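Local coordinates for hypothetical hydrolase (Bacteroides thetaiotaomicron, PDB 3TC9), which is of unknown function but, as a six-bladed beta-propeller joined to an immunoglobulin-like domain, is thought to act as an auxiliary nutrient-binding protein, at residues 239-244 against 304-309; 248-253 against 273-278; 294-299 against 308-313; 323-328 against 370-375. One frame throughout, in Å; residues are numbered along the deposited sequence. Where two conformers were deposited one is given.

Interaction 1 of 4, residues 239-244 against 304-309; sequences ELYFNS and KRLTTP
L306 lays its CD1 methyl over one face of the Y241 ring, 4.0 Å from the ring centroid and 17° off the ring normal, a CH-pi contact shifted toward the rim on the CD1 side of the tyrosine. The branched leucine offers a methyl to the flat ring. At the far end of the ring the phenol oxygen, Y241 OH, comes to 3.3 Å from R305 CA, which sits at the ring edge. This couples two neighbouring blades of the six-bladed propeller: 240-244 is an inner strand of one, while 305-312 is the outermost strand of the next, and L306 reaches on to I275 and F277 of its own blade. The hydroxyl is held by E239, whose OE2 accepts from Y241 OH at 2.6 Å through its anti lone pair. A bend at chi2 (-86°) folds the glutamate back alongside the tyrosine. Y299 makes a second hydrogen bond to OE2, so two phenols grip this buried oxygen. Another acceptor, K304 O, lies only 3.1 Å from E239 OE2; R252 NH2 hydrogen-bonds K304 O and would be expected to offset the repulsion between the two, with a long, weak ion pair to the carboxylate as well. Farther out, K304 and R305 together stand opposite D300 in a G1 beta bulge, consistent with the K304 carbonyl turning to this cluster while the K304 amine leads away.

Interaction 2 of 4, residues 248-253 against 273-278; sequences GQVFRY and FHIQFH
Adjacent blades of the beta-propeller pack face to face here: V250, on the third strand of one blade, meets F273 and I275 on the first and innermost strand of the next. The two strands run in roughly the same sense, their directions 43° apart and their axes 9.7 Å from each other at closest approach, a separation bridged mainly by apolar side chains. V250 suits the gap because its two methyls diverge to separate partners. CG2 abuts the edge of the F273 ring, 3.7 Å from F273 CZ and lying near the ring plane, with the two side chains meeting at about a right angle. CG1, placed opposite the backbone N (chi1 -179°), turns instead to the next residue in the same row and touches I275 CD1 at 3.9 Å. I275 also packs on Y241, and F273 on N243, so the innermost strand is met by both middle strands of the preceding blade. V250 itself is flanked by F264 and I266. F273 holds its ring up from the strand with chi1 at 62°, which carries the outer edge to the backbone at the start of the opposing strand. There G248 takes part in a G1 beta bulge, paired together with Q249 against the single residue S244. Its positive phi favours glycine. What the ring edge meets is the glycine backbone, with G248 CA in the ring plane and G248 O 3.6 Å from F273 CE2.

Interaction 3 of 4, residues 294-299 against 308-313; sequences ILRSDY and TPYIVC. With EDO (1,2-ethanediol), chain T.
I294 O is gripped by two backbone donors, V312 N at 2.9 Å and C313 N at 3.3 Å, each approaching somewhat tilted from the carbonyl plane. Two residues facing one define a classic beta bulge, which shifts the register of this antiparallel hairpin. Beyond it R296 and Y310 form a hydrogen-bonded pair, with R296 N giving a bond of 2.8 Å to Y310 O. Their side chains lie side by side, pointing the same way. R296 CB sits over the tyrosine ring, 4.3 Å from its centroid, while the extended chain carries the guanidinium across Y310 OH, the two planes 26° apart. The headgroup is then fixed side-on: NE (2.9 Å) and NH2 both bond D298 OD1, which lies in the guanidinium plane. A 1,2-ethanediol, probably from the crystallisation liquor, accepts from R296 NH2. Were R296 a leucine, D298 would probably lose its charged mate and the Y310 ring part of the chain that steadies it. On the other side of the hairpin, L295 packs CB against P309 CB at 4.0 Å. A water bridges D298 N and T308 O, next to where D298 pairs with T307. Strand 293-300 is flanked by 283-288, whose Y283 makes a cation-pi contact with R296; P309 reaches strand 260-265 of the preceding blade, and V312 and C313 touch L367 on strand 363-367 of the following one.

Interaction 4 of 4, residues 323-328 against 370-375; sequences DGVGKK and QGRVTT
A short strand, 324-325, is added antiparallel to 372-376 at the edge of a propeller blade. V373 N bonds G324 O at 2.8 Å, G324 N returns to V373 O, and G326 N reaches G371 O with a nearly straight N-H (172°). Glycines suit this edge: a CB on G324 would crowd K328, G326 has a positive phi, and a CB on G371 would strike the carbonyl before it. On the exposed face V325 CG2 stands 3.4 Å above the centre of the R372 guanidinium; a bend at chi3 (-78°) folds the arginine back over this methyl. At the other end D323 OD1 accepts from T375 OG1 at 2.9 Å through its syn lone pair, and the same hydroxyl takes a bond from W321 NE1. The second oxygen, D323 OD2, accepts from a water that also receives T375 N. Replacing D323 by an alanine is likely to leave R365, its salt-bridge partner, without this counter-charge and the T375 hydroxyl without its acceptor. With an arginine, a hydroxyl and a water all directed at it, the D323 carboxylate would be expected to stay ionised.

Overall arrangement
Interactions 1 and 2 are two parts of one blade-to-blade interface, their centres about 5 Å apart; R252, from 248-253, ties them by bonding through NH2 to K304 O (2.7 Å). Interaction 3 belongs to the second of these blades and shares T308 and P309 with interaction 1. Its centre lies about 11 Å from both, and the join to interaction 1 is polar: Y299 OH meets E239 OE2 at 2.5 Å and S297 OG meets T307 O at 2.6 Å. Interaction 4 opens the following blade, about 14 Å from interaction 3 between centres, where C313 SG packs on V373 CG2 at 3.8 Å. It does not touch interaction 1, about 25 Å away between centres. The ethanediol at interaction 3 marks no known site.

Interaction 1 of 4, residues 239-244 against 304-309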
# COMPACT_ATOMS: atom_id res chain seq x y z
N GLU B 239 -24.57 10.39 12.49
CA GLU B 239 -25.68 9.89 13.33
C GLU B 239 -25.32 8.54 14.03
O GLU B 239 -24.46 7.80 13.55
CB GLU B 239 -27.00 9.78 12.54
CG GLU B 239 -27.06 8.64 11.53
CD GLU B 239 -26.51 8.89 10.14
OE1 GLU B 239 -25.78 9.88 9.94
OE2 GLU B 239 -26.82 8.08 9.24
N LEU B 240 -26.00 8.24 15.15
CA LEU B 240 -25.72 7.05 15.95
C LEU B 240 -26.73 5.92 15.73
O LEU B 240 -27.94 6.15 15.75
CB LEU B 240 -25.72 7.44 17.43
CG LEU B 240 -25.27 6.36 18.42
CD1 LEU B 240 -23.78 6.32 18.51
CD2 LEU B 240 -25.83 6.62 19.78
N TYR B 241 -26.21 4.70 15.54
CA TYR B 241 -27.00 3.48 15.37
C TYR B 241 -26.71 2.58 16.56
O TYR B 241 -25.55 2.44 16.96
CB TYR B 241 -26.67 2.78 14.04
CG TYR B 241 -27.10 3.61 12.85
CD1 TYR B 241 -28.40 3.53 12.35
CD2 TYR B 241 -26.22 4.49 12.23
CE1 TYR B 241 -28.81 4.31 11.27
CE2 TYR B 241 -26.62 5.28 11.15
CZ TYR B 241 -27.92 5.20 10.69
OH TYR B 241 -28.34 5.99 9.66
N PHE B 242 -27.75 2.00 17.15
CA PHE B 242 -27.56 1.10 18.29
C PHE B 242 -28.70 0.11 18.30
O PHE B 242 -29.62 0.24 17.49
CB PHE B 242 -27.44 1.88 19.61
CG PHE B 242 -28.61 2.76 19.96
CD1 PHE B 242 -28.68 4.07 19.51
CD2 PHE B 242 -29.63 2.28 20.78
CE1 PHE B 242 -29.77 4.89 19.84
CE2 PHE B 242 -30.72 3.09 21.11
CZ PHE B 242 -30.78 4.40 20.64
N ASN B 243 -28.64 -0.89 19.18
CA ASN B 243 -29.69 -1.91 19.19
C ASN B 243 -30.30 -2.10 20.58
O ASN B 243 -29.96 -1.40 21.54
CB ASN B 243 -29.12 -3.26 18.66
CG ASN B 243 -28.39 -4.12 19.70
OD1 ASN B 243 -27.70 -3.60 20.56
ND2 ASN B 243 -28.62 -5.44 19.71
N SER B 244 -31.19 -3.10 20.63
CA SER B 244 -31.85 -3.68 21.77
C SER B 244 -31.92 -5.18 21.48
O SER B 244 -32.36 -5.56 20.39
CB SER B 244 -33.21 -3.06 22.01
OG SER B 244 -33.82 -3.66 23.14
N LYS B 304 -30.40 9.15 4.63
CA LYS B 304 -29.36 9.16 5.66
C LYS B 304 -29.67 8.07 6.71
O LYS B 304 -29.62 8.32 7.91
CB LYS B 304 -29.19 10.57 6.29
CG LYS B 304 -28.66 11.59 5.28
CD LYS B 304 -28.31 12.93 5.88
CE LYS B 304 -27.98 13.93 4.80
NZ LYS B 304 -27.27 15.12 5.34
N ARG B 305 -29.99 6.84 6.22
CA ARG B 305 -30.34 5.67 7.04
C ARG B 305 -29.78 4.36 6.52
O ARG B 305 -29.68 4.16 5.30
CB ARG B 305 -31.86 5.49 7.10
CG ARG B 305 -32.60 6.43 8.02
CD ARG B 305 -34.06 6.41 7.68
NE ARG B 305 -34.83 7.38 8.45
CZ ARG B 305 -36.08 7.20 8.86
NH1 ARG B 305 -36.71 6.06 8.59
NH2 ARG B 305 -36.70 8.14 9.55
N LEU B 306 -29.51 3.44 7.46
CA LEU B 306 -29.17 2.07 7.13
C LEU B 306 -30.45 1.42 6.60
O LEU B 306 -31.55 1.83 6.98
CB LEU B 306 -28.65 1.34 8.38
CG LEU B 306 -27.18 1.52 8.73
CD1 LEU B 306 -26.85 0.82 10.03
CD2 LEU B 306 -26.29 1.01 7.62
N THR B 307 -30.34 0.45 5.70
CA THR B 307 -31.55 -0.18 5.14
C THR B 307 -31.58 -1.67 5.47
O THR B 307 -30.60 -2.19 6.00
CB THR B 307 -31.61 0.08 3.62
OG1 THR B 307 -30.47 -0.52 3.01
CG2 THR B 307 -31.70 1.55 3.27
N THR B 308 -32.68 -2.36 5.11
CA THR B 308 -32.96 -3.79 5.32
C THR B 308 -31.71 -4.64 5.05
O THR B 308 -31.22 -4.64 3.91
CB THR B 308 -34.15 -4.26 4.43
OG1 THR B 308 -35.24 -3.34 4.58
CG2 THR B 308 -34.62 -5.67 4.77
N PRO B 309 -31.18 -5.32 6.11
CA PRO B 309 -29.95 -6.13 5.95
C PRO B 309 -30.13 -7.47 5.26
O PRO B 309 -31.21 -8.07 5.30
CB PRO B 309 -29.52 -6.39 7.41
CG PRO B 309 -30.38 -5.55 8.24
CD PRO B 309 -31.64 -5.34 7.51

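Interaction 2 of 4, residues 248-253 against 273-278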
# COMPACT_ATOMS: atom_id res chain seq x y z
N GLY B 248 -34.19 -7.52 18.81
CA GLY B 248 -33.09 -7.35 17.86
C GLY B 248 -33.35 -6.14 16.99
O GLY B 248 -33.17 -6.18 15.76
N GLN B 249 -33.80 -5.05 17.63
CA GLN B 249 -34.16 -3.80 16.97
C GLN B 249 -32.98 -2.84 16.84
O GLN B 249 -32.27 -2.57 17.82
CB GLN B 249 -35.30 -3.10 17.73
CG GLN B 249 -35.77 -1.82 17.06
CD GLN B 249 -37.16 -1.91 16.51
OE1 GLN B 249 -37.40 -1.59 15.35
NE2 GLN B 249 -38.10 -2.33 17.35
N VAL B 250 -32.84 -2.24 15.65
CA VAL B 250 -31.88 -1.19 15.34
C VAL B 250 -32.59 0.16 15.57
O VAL B 250 -33.75 0.32 15.16
CB VAL B 250 -31.33 -1.34 13.91
CG1 VAL B 250 -30.29 -0.25 13.59
CG2 VAL B 250 -30.76 -2.74 13.68
N PHE B 251 -31.90 1.10 16.23
CA PHE B 251 -32.37 2.46 16.50
C PHE B 251 -31.43 3.47 15.89
O PHE B 251 -30.23 3.23 15.83
CB PHE B 251 -32.51 2.71 18.00
CG PHE B 251 -33.56 1.86 18.67
CD1 PHE B 251 -34.90 2.24 18.65
CD2 PHE B 251 -33.21 0.68 19.33
CE1 PHE B 251 -35.88 1.45 19.25
CE2 PHE B 251 -34.18 -0.11 19.94
CZ PHE B 251 -35.51 0.29 19.91
N ARG B 252 -31.97 4.60 15.44
CA ARG B 252 -31.18 5.68 14.86
C ARG B 252 -31.32 6.92 15.74
O ARG B 252 -32.43 7.33 16.02
CB ARG B 252 -31.65 5.96 13.44
CG ARG B 252 -30.82 6.97 12.70
CD ARG B 252 -31.61 7.43 11.50
NE ARG B 252 -30.80 8.25 10.60
CZ ARG B 252 -30.66 9.56 10.72
NH1 ARG B 252 -31.28 10.21 11.69
NH2 ARG B 252 -29.91 10.23 9.86
N TYR B 253 -30.21 7.50 16.18
CA TYR B 253 -30.26 8.69 17.01
C TYR B 253 -29.61 9.87 16.30
O TYR B 253 -28.47 9.78 15.86
CB TYR B 253 -29.60 8.42 18.38
CG TYR B 253 -29.46 9.65 19.25
CD1 TYR B 253 -30.52 10.09 20.03
CD2 TYR B 253 -28.26 10.35 19.30
CE1 TYR B 253 -30.38 11.21 20.86
CE2 TYR B 253 -28.13 11.49 20.10
CZ TYR B 253 -29.19 11.91 20.89
OH TYR B 253 -29.06 13.02 21.69
N PHE B 273 -26.12 -8.15 18.89
CA PHE B 273 -25.29 -7.75 17.75
C PHE B 273 -24.70 -6.33 17.85
O PHE B 273 -25.23 -5.48 18.58
CB PHE B 273 -26.08 -7.87 16.41
CG PHE B 273 -27.31 -7.00 16.26
CD1 PHE B 273 -27.21 -5.72 15.71
CD2 PHE B 273 -28.57 -7.47 16.63
CE1 PHE B 273 -28.36 -4.91 15.55
CE2 PHE B 273 -29.71 -6.66 16.49
CZ PHE B 273 -29.60 -5.39 15.93
N HIS B 274 -23.60 -6.10 17.08
CA HIS B 274 -23.03 -4.78 16.96
C HIS B 274 -23.04 -4.40 15.46
O HIS B 274 -23.24 -5.26 14.59
CB HIS B 274 -21.64 -4.64 17.63
CG HIS B 274 -20.60 -5.59 17.14
ND1 HIS B 274 -19.86 -5.33 16.01
CD2 HIS B 274 -20.19 -6.76 17.67
CE1 HIS B 274 -19.03 -6.34 15.88
NE2 HIS B 274 -19.20 -7.24 16.85
N ILE B 275 -22.91 -3.09 15.19
CA ILE B 275 -22.93 -2.47 13.86
C ILE B 275 -21.55 -1.84 13.65
O ILE B 275 -21.05 -1.15 14.53
CB ILE B 275 -24.08 -1.41 13.75
CG1 ILE B 275 -25.47 -2.03 14.07
CG2 ILE B 275 -24.06 -0.69 12.37
CD1 ILE B 275 -26.57 -1.01 14.49
N GLN B 276 -20.92 -2.13 12.52
CA GLN B 276 -19.62 -1.61 12.16
C GLN B 276 -19.67 -1.14 10.74
O GLN B 276 -19.89 -1.94 9.83
CB GLN B 276 -18.54 -2.67 12.36
CG GLN B 276 -18.35 -3.03 13.83
CD GLN B 276 -17.01 -3.59 14.09
OE1 GLN B 276 -16.85 -4.76 14.43
NE2 GLN B 276 -16.01 -2.74 13.96
N PHE B 277 -19.47 0.17 10.55
CA PHE B 277 -19.48 0.81 9.24
C PHE B 277 -18.18 0.67 8.51
O PHE B 277 -17.10 0.87 9.09
CB PHE B 277 -19.78 2.32 9.36
CG PHE B 277 -21.23 2.67 9.46
CD1 PHE B 277 -22.05 2.66 8.34
CD2 PHE B 277 -21.78 3.06 10.68
CE1 PHE B 277 -23.40 2.99 8.44
CE2 PHE B 277 -23.13 3.39 10.78
CZ PHE B 277 -23.93 3.35 9.67
N HIS B 278 -18.28 0.45 7.18
CA HIS B 278 -17.16 0.46 6.27
C HIS B 278 -16.62 1.92 6.25
O HIS B 278 -17.44 2.84 6.36
CB HIS B 278 -17.65 -0.02 4.89
CG HIS B 278 -16.60 -0.06 3.84
ND1 HIS B 278 -16.26 1.07 3.11
CD2 HIS B 278 -15.88 -1.11 3.38
CE1 HIS B 278 -15.31 0.68 2.28
NE2 HIS B 278 -15.06 -0.63 2.40

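Interaction 3 of 4, residues 294-299 against 308-313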
# COMPACT_ATOMS: atom_id res chain seq x y z
N ILE B 294 -23.07 -12.95 9.97
CA ILE B 294 -22.92 -11.53 9.68
C ILE B 294 -23.87 -11.12 8.54
O ILE B 294 -24.07 -11.86 7.58
CB ILE B 294 -21.42 -11.20 9.37
CG1 ILE B 294 -20.48 -11.63 10.53
CG2 ILE B 294 -21.21 -9.72 8.99
CD1 ILE B 294 -18.97 -11.65 10.21
N LEU B 295 -24.43 -9.92 8.67
CA LEU B 295 -25.29 -9.34 7.65
C LEU B 295 -24.68 -8.05 7.14
O LEU B 295 -23.86 -7.45 7.83
CB LEU B 295 -26.70 -9.06 8.20
CG LEU B 295 -27.44 -10.23 8.85
CD1 LEU B 295 -27.39 -10.10 10.32
CD2 LEU B 295 -28.89 -10.27 8.40
N ARG B 296 -25.08 -7.62 5.96
CA ARG B 296 -24.67 -6.33 5.41
C ARG B 296 -25.90 -5.45 5.30
O ARG B 296 -26.94 -5.91 4.83
CB ARG B 296 -23.98 -6.47 4.06
CG ARG B 296 -23.64 -5.16 3.40
CD ARG B 296 -22.78 -5.38 2.20
NE ARG B 296 -22.86 -4.24 1.31
CZ ARG B 296 -21.95 -3.95 0.40
NH1 ARG B 296 -20.87 -4.71 0.26
NH2 ARG B 296 -22.10 -2.89 -0.38
N SER B 297 -25.78 -4.20 5.75
CA SER B 297 -26.87 -3.22 5.65
C SER B 297 -26.36 -2.04 4.83
O SER B 297 -25.46 -1.31 5.27
CB SER B 297 -27.33 -2.79 7.04
OG SER B 297 -28.24 -1.70 6.93
N ASP B 298 -26.90 -1.87 3.63
CA ASP B 298 -26.50 -0.78 2.74
C ASP B 298 -27.03 0.55 3.27
O ASP B 298 -28.13 0.61 3.82
CB ASP B 298 -26.97 -1.02 1.30
CG ASP B 298 -26.20 -2.10 0.55
OD1 ASP B 298 -25.00 -2.34 0.90
OD2 ASP B 298 -26.77 -2.69 -0.40
N TYR B 299 -26.21 1.60 3.13
CA TYR B 299 -26.59 2.93 3.57
C TYR B 299 -27.32 3.68 2.46
O TYR B 299 -26.82 3.74 1.33
CB TYR B 299 -25.36 3.70 4.01
CG TYR B 299 -25.68 4.98 4.73
CD1 TYR B 299 -26.15 4.97 6.05
CD2 TYR B 299 -25.46 6.22 4.13
CE1 TYR B 299 -26.39 6.15 6.74
CE2 TYR B 299 -25.73 7.41 4.80
CZ TYR B 299 -26.19 7.37 6.11
OH TYR B 299 -26.41 8.52 6.80
N THR B 308 -32.68 -2.36 5.11
CA THR B 308 -32.96 -3.79 5.32
C THR B 308 -31.71 -4.64 5.05
O THR B 308 -31.22 -4.64 3.91
CB THR B 308 -34.15 -4.26 4.43
OG1 THR B 308 -35.24 -3.34 4.58
CG2 THR B 308 -34.62 -5.67 4.77
N PRO B 309 -31.18 -5.32 6.11
CA PRO B 309 -29.95 -6.13 5.95
C PRO B 309 -30.13 -7.47 5.26
O PRO B 309 -31.21 -8.07 5.30
CB PRO B 309 -29.52 -6.39 7.41
CG PRO B 309 -30.38 -5.55 8.24
CD PRO B 309 -31.64 -5.34 7.51
N TYR B 310 -29.06 -7.98 4.67
CA TYR B 310 -29.09 -9.31 4.04
C TYR B 310 -27.89 -10.10 4.55
O TYR B 310 -26.88 -9.49 4.88
CB TYR B 310 -29.13 -9.21 2.50
CG TYR B 310 -27.97 -8.46 1.88
CD1 TYR B 310 -26.81 -9.12 1.48
CD2 TYR B 310 -28.07 -7.09 1.60
CE1 TYR B 310 -25.76 -8.44 0.87
CE2 TYR B 310 -27.01 -6.40 1.00
CZ TYR B 310 -25.87 -7.08 0.63
OH TYR B 310 -24.84 -6.44 -0.01
N ILE B 311 -28.02 -11.43 4.65
CA ILE B 311 -26.94 -12.29 5.17
C ILE B 311 -25.75 -12.25 4.21
O ILE B 311 -25.92 -12.32 2.99
CB ILE B 311 -27.43 -13.75 5.48
CG1 ILE B 311 -28.56 -13.73 6.53
CG2 ILE B 311 -26.27 -14.65 5.96
CD1 ILE B 311 -29.32 -15.07 6.72
N VAL B 312 -24.55 -12.10 4.77
CA VAL B 312 -23.30 -12.06 4.02
C VAL B 312 -22.52 -13.37 4.26
O VAL B 312 -22.01 -13.94 3.30
CB VAL B 312 -22.50 -10.78 4.35
CG1 VAL B 312 -21.02 -10.97 4.13
CG2 VAL B 312 -23.02 -9.63 3.48
N CYS B 313 -22.45 -13.85 5.52
CA CYS B 313 -21.75 -15.10 5.81
C CYS B 313 -22.21 -15.74 7.11
O CYS B 313 -22.69 -15.04 8.00
CB CYS B 313 -20.23 -14.91 5.81
SG CYS B 313 -19.60 -13.87 7.14
C1 EDO T . -17.85 -0.18 -0.87
O1 EDO T . -17.38 1.16 -0.67
C2 EDO T . -19.29 -0.17 -1.37
O2 EDO T . -19.65 -1.48 -1.84
O HOH W 1 -29.16 -3.46 2.84

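Interaction 4 of 4, residues 323-328 against 370-375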
# COMPACT_ATOMS: atom_id res chain seq x y z
N ASP B 323 -13.99 -22.42 7.19
CA ASP B 323 -13.61 -21.42 6.20
C ASP B 323 -14.41 -21.73 4.91
O ASP B 323 -14.68 -22.90 4.63
CB ASP B 323 -12.06 -21.40 6.00
CG ASP B 323 -11.33 -20.83 7.22
OD1 ASP B 323 -11.91 -19.99 7.93
OD2 ASP B 323 -10.16 -21.23 7.46
N GLY B 324 -14.91 -20.72 4.23
CA GLY B 324 -15.77 -20.91 3.06
C GLY B 324 -16.48 -19.65 2.61
O GLY B 324 -16.27 -18.57 3.19
N VAL B 325 -17.29 -19.75 1.53
CA VAL B 325 -18.00 -18.62 0.95
C VAL B 325 -19.44 -18.53 1.48
O VAL B 325 -20.18 -19.52 1.50
CB VAL B 325 -17.97 -18.70 -0.60
CG1 VAL B 325 -18.77 -17.55 -1.24
CG2 VAL B 325 -16.55 -18.70 -1.11
N GLY B 326 -19.84 -17.32 1.86
CA GLY B 326 -21.20 -17.02 2.31
C GLY B 326 -21.66 -17.87 3.48
O GLY B 326 -20.94 -17.98 4.49
N LYS B 327 -22.84 -18.48 3.35
CA LYS B 327 -23.46 -19.31 4.37
C LYS B 327 -22.73 -20.66 4.57
O LYS B 327 -23.01 -21.35 5.54
CB LYS B 327 -24.98 -19.52 4.11
CG LYS B 327 -25.39 -20.16 2.77
CD LYS B 327 -26.93 -20.36 2.72
CE LYS B 327 -27.47 -21.10 1.50
NZ LYS B 327 -28.97 -21.10 1.45
N LYS B 328 -21.78 -21.01 3.71
CA LYS B 328 -20.96 -22.22 3.88
C LYS B 328 -19.89 -21.96 4.96
O LYS B 328 -19.37 -22.91 5.56
CB LYS B 328 -20.31 -22.67 2.55
CG LYS B 328 -21.32 -23.14 1.52
CD LYS B 328 -20.62 -23.91 0.40
N GLN B 370 -16.39 -10.11 -1.27
CA GLN B 370 -17.09 -11.12 -2.08
C GLN B 370 -17.75 -12.22 -1.21
O GLN B 370 -18.42 -13.12 -1.74
CB GLN B 370 -16.14 -11.77 -3.11
CG GLN B 370 -15.60 -10.84 -4.20
CD GLN B 370 -15.38 -11.54 -5.53
OE1 GLN B 370 -14.48 -12.37 -5.72
NE2 GLN B 370 -16.20 -11.16 -6.51
N GLY B 371 -17.59 -12.13 0.12
CA GLY B 371 -18.19 -13.07 1.07
C GLY B 371 -17.38 -14.30 1.47
O GLY B 371 -17.94 -15.22 2.05
N ARG B 372 -16.08 -14.34 1.14
CA ARG B 372 -15.23 -15.46 1.51
C ARG B 372 -14.67 -15.26 2.92
O ARG B 372 -14.22 -14.16 3.26
CB ARG B 372 -14.09 -15.63 0.51
CG ARG B 372 -13.24 -16.82 0.81
CD ARG B 372 -12.21 -17.10 -0.25
NE ARG B 372 -12.77 -17.77 -1.43
CZ ARG B 372 -13.11 -19.05 -1.49
NH1 ARG B 372 -13.04 -19.82 -0.41
NH2 ARG B 372 -13.58 -19.57 -2.62
N VAL B 373 -14.73 -16.32 3.75
CA VAL B 373 -14.19 -16.27 5.11
C VAL B 373 -13.01 -17.23 5.17
O VAL B 373 -13.13 -18.38 4.78
CB VAL B 373 -15.23 -16.55 6.24
CG1 VAL B 373 -14.62 -16.33 7.63
CG2 VAL B 373 -16.46 -15.68 6.07
N THR B 374 -11.86 -16.72 5.65
CA THR B 374 -10.63 -17.49 5.88
C THR B 374 -10.16 -17.23 7.32
O THR B 374 -10.75 -16.41 8.00
CB THR B 374 -9.54 -17.17 4.84
OG1 THR B 374 -9.29 -15.77 4.90
CG2 THR B 374 -9.92 -17.58 3.40
N THR B 375 -9.10 -17.94 7.78
CA THR B 375 -8.56 -17.75 9.11
C THR B 375 -7.20 -17.10 8.97
O THR B 375 -6.35 -17.58 8.22
CB THR B 375 -8.54 -19.07 9.87
OG1 THR B 375 -9.89 -19.49 9.97
CG2 THR B 375 -7.88 -18.96 11.29
O HOH W 2 -7.95 -20.45 6.04